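Local coordinates for protein glycosyl hydrolase (Streptomyces cattleya, PDB 7LR8) that probably hydrolyses the Manβ1-4GlcNAc core disaccharide during N-glycan breakdown, as a family GH5 subfamily 18 glycosidase, at residues E384-L389 and P396-A401. The protein carries 1 engineered substitution. Numbering follows the deposited sequence.
Sequences EAFMRL and PTTVLA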
loop_
_atom_site.group_PDB
_atom_site.type_symbol
_atom_site.label_atom_id
_atom_site.label_comp_id
_atom_site.label_asym_id
_atom_site.label_seq_id
_atom_site.Cartn_x
_atom_site.Cartn_y
_atom_site.Cartn_z
ATOM N N GLU B 384 -30.419 24.449 7.470
ATOM C CA GLU B 384 -31.211 24.873 8.624
ATOM C C GLU B 384 -32.673 25.082 8.252
ATOM O O GLU B 384 -33.566 24.772 9.050
ATOM C CB GLU B 384 -30.615 26.141 9.238
ATOM C CG GLU B 384 -29.133 25.995 9.553
ATOM C CD GLU B 384 -28.660 26.861 10.707
ATOM O OE1 GLU B 384 -29.230 27.952 10.919
ATOM O OE2 GLU B 384 -27.705 26.445 11.398
ATOM N N ALA B 385 -32.947 25.595 7.050
ATOM C CA ALA B 385 -34.342 25.724 6.633
ATOM C C ALA B 385 -35.001 24.358 6.485
ATOM O O ALA B 385 -36.181 24.199 6.813
ATOM C CB ALA B 385 -34.446 26.514 5.329
ATOM N N PHE B 386 -34.265 23.361 5.991
ATOM C CA PHE B 386 -34.835 22.021 5.864
ATOM C C PHE B 386 -35.170 21.446 7.229
ATOM O O PHE B 386 -36.229 20.830 7.413
ATOM C CB PHE B 386 -33.871 21.087 5.122
ATOM C CG PHE B 386 -34.441 19.707 4.860
ATOM C CD1 PHE B 386 -34.373 18.713 5.833
ATOM C CD2 PHE B 386 -35.017 19.402 3.632
ATOM C CE1 PHE B 386 -34.902 17.442 5.593
ATOM C CE2 PHE B 386 -35.548 18.135 3.375
ATOM C CZ PHE B 386 -35.489 17.153 4.360
ATOM N N MET B 387 -34.276 21.634 8.197
ATOM C CA MET B 387 -34.519 21.100 9.529
ATOM C C MET B 387 -35.668 21.815 10.221
ATOM O O MET B 387 -36.391 21.192 11.005
ATOM C CB MET B 387 -33.249 21.188 10.371
ATOM C CG MET B 387 -32.127 20.278 9.861
ATOM S SD MET B 387 -32.694 18.570 9.646
ATOM C CE MET B 387 -31.209 17.824 8.931
ATOM N N ARG B 388 -35.852 23.112 9.959
ATOM C CA ARG B 388 -36.973 23.815 10.579
ATOM C C ARG B 388 -38.296 23.357 9.976
ATOM O O ARG B 388 -39.263 23.113 10.706
ATOM C CB ARG B 388 -36.798 25.327 10.435
ATOM N N LEU B 389 -38.352 23.217 8.648
ATOM C CA LEU B 389 -39.549 22.657 8.025
ATOM C C LEU B 389 -39.826 21.258 8.552
ATOM O O LEU B 389 -40.986 20.882 8.769
ATOM C CB LEU B 389 -39.386 22.624 6.504
ATOM C CG LEU B 389 -39.498 23.946 5.753
ATOM C CD1 LEU B 389 -38.991 23.760 4.328
ATOM C CD2 LEU B 389 -40.934 24.442 5.763
ATOM N N PRO B 396 -40.517 18.118 4.270
ATOM C CA PRO B 396 -40.049 18.752 3.030
ATOM C C PRO B 396 -39.279 17.795 2.133
ATOM O O PRO B 396 -38.573 16.897 2.599
ATOM C CB PRO B 396 -39.135 19.874 3.536
ATOM C CG PRO B 396 -38.590 19.340 4.842
ATOM C CD PRO B 396 -39.768 18.578 5.452
ATOM N N THR B 397 -39.429 18.002 0.818
ATOM C CA THR B 397 -38.434 17.567 -0.151
ATOM C C THR B 397 -37.643 18.800 -0.582
ATOM O O THR B 397 -37.757 19.871 0.023
ATOM C CB THR B 397 -39.073 16.842 -1.348
ATOM O OG1 THR B 397 -38.037 16.286 -2.175
ATOM C CG2 THR B 397 -39.934 17.783 -2.185
ATOM N N THR B 398 -36.825 18.659 -1.631
ATOM C CA THR B 398 -36.052 19.778 -2.157
ATOM C C THR B 398 -36.272 19.905 -3.661
ATOM O O THR B 398 -36.671 18.951 -4.340
ATOM C CB THR B 398 -34.542 19.645 -1.856
ATOM O OG1 THR B 398 -33.976 18.517 -2.550
ATOM C CG2 THR B 398 -34.305 19.486 -0.362
ATOM N N VAL B 399 -36.024 21.110 -4.169
ATOM C CA VAL B 399 -36.126 21.394 -5.599
ATOM C C VAL B 399 -35.053 22.416 -5.952
ATOM O O VAL B 399 -34.793 23.347 -5.184
ATOM C CB VAL B 399 -37.542 21.886 -5.980
ATOM C CG1 VAL B 399 -37.864 23.219 -5.315
ATOM C CG2 VAL B 399 -37.687 21.994 -7.505
ATOM N N LEU B 400 -34.409 22.227 -7.106
ATOM C CA LEU B 400 -33.384 23.164 -7.548
ATOM C C LEU B 400 -33.994 24.505 -7.939
ATOM O O LEU B 400 -35.116 24.580 -8.452
ATOM C CB LEU B 400 -32.611 22.595 -8.738
ATOM C CG LEU B 400 -31.562 21.527 -8.455
ATOM C CD1 LEU B 400 -30.852 21.180 -9.761
ATOM C CD2 LEU B 400 -30.565 22.017 -7.408
ATOM N N ALA B 401 -33.230 25.575 -7.693
ATOM C CA ALA B 401 -33.661 26.918 -8.076
ATOM C C ALA B 401 -34.107 26.969 -9.533
ATOM O O ALA B 401 -35.120 27.602 -9.860
ATOM C CB ALA B 401 -32.527 27.919 -7.833
#
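F386 and L389 of helix 381-391 close on P396, on the segment that runs into strand 397-400, a worked example of how the helix of a beta-alpha-beta unit (strand 358-362, this helix, strand 397-400) packs on the chain returning to its parallel sheet, outside the eight-stranded barrel. The chief interaction is CH-pi: P396 CG sits over one face of the F386 ring, 3.8 Å from its centroid and 18° off the normal, displaced toward the rim beside CE2. With CG anti to the backbone N (chi1 -176°) the ring is carried across to the proline, and chi2 of -84° sets how it is turned there. Apolar contacts widen the patch. L389 CB comes within 3.8 Å of the same P396 CG, while L389 CD1 reaches P396 CB at 4.0 Å, and T398 CG2 meets F386 CD2 obliquely at 4.1 Å. Were F386 replaced by an alanine, P396 CG would probably lose its aromatic platform and T398 CG2 this neighbour. No hydrogen bond joins the two segments; the threonine hydroxyls bond E251 of helix 240-253, T397 OG1 at its carboxylate and T398 OG1 at its backbone O, and Y248 of that helix also meets the F386 ring. P396 O, hydrogen-bonded to R356 NH1, lies 3.4 Å from F386 CE2.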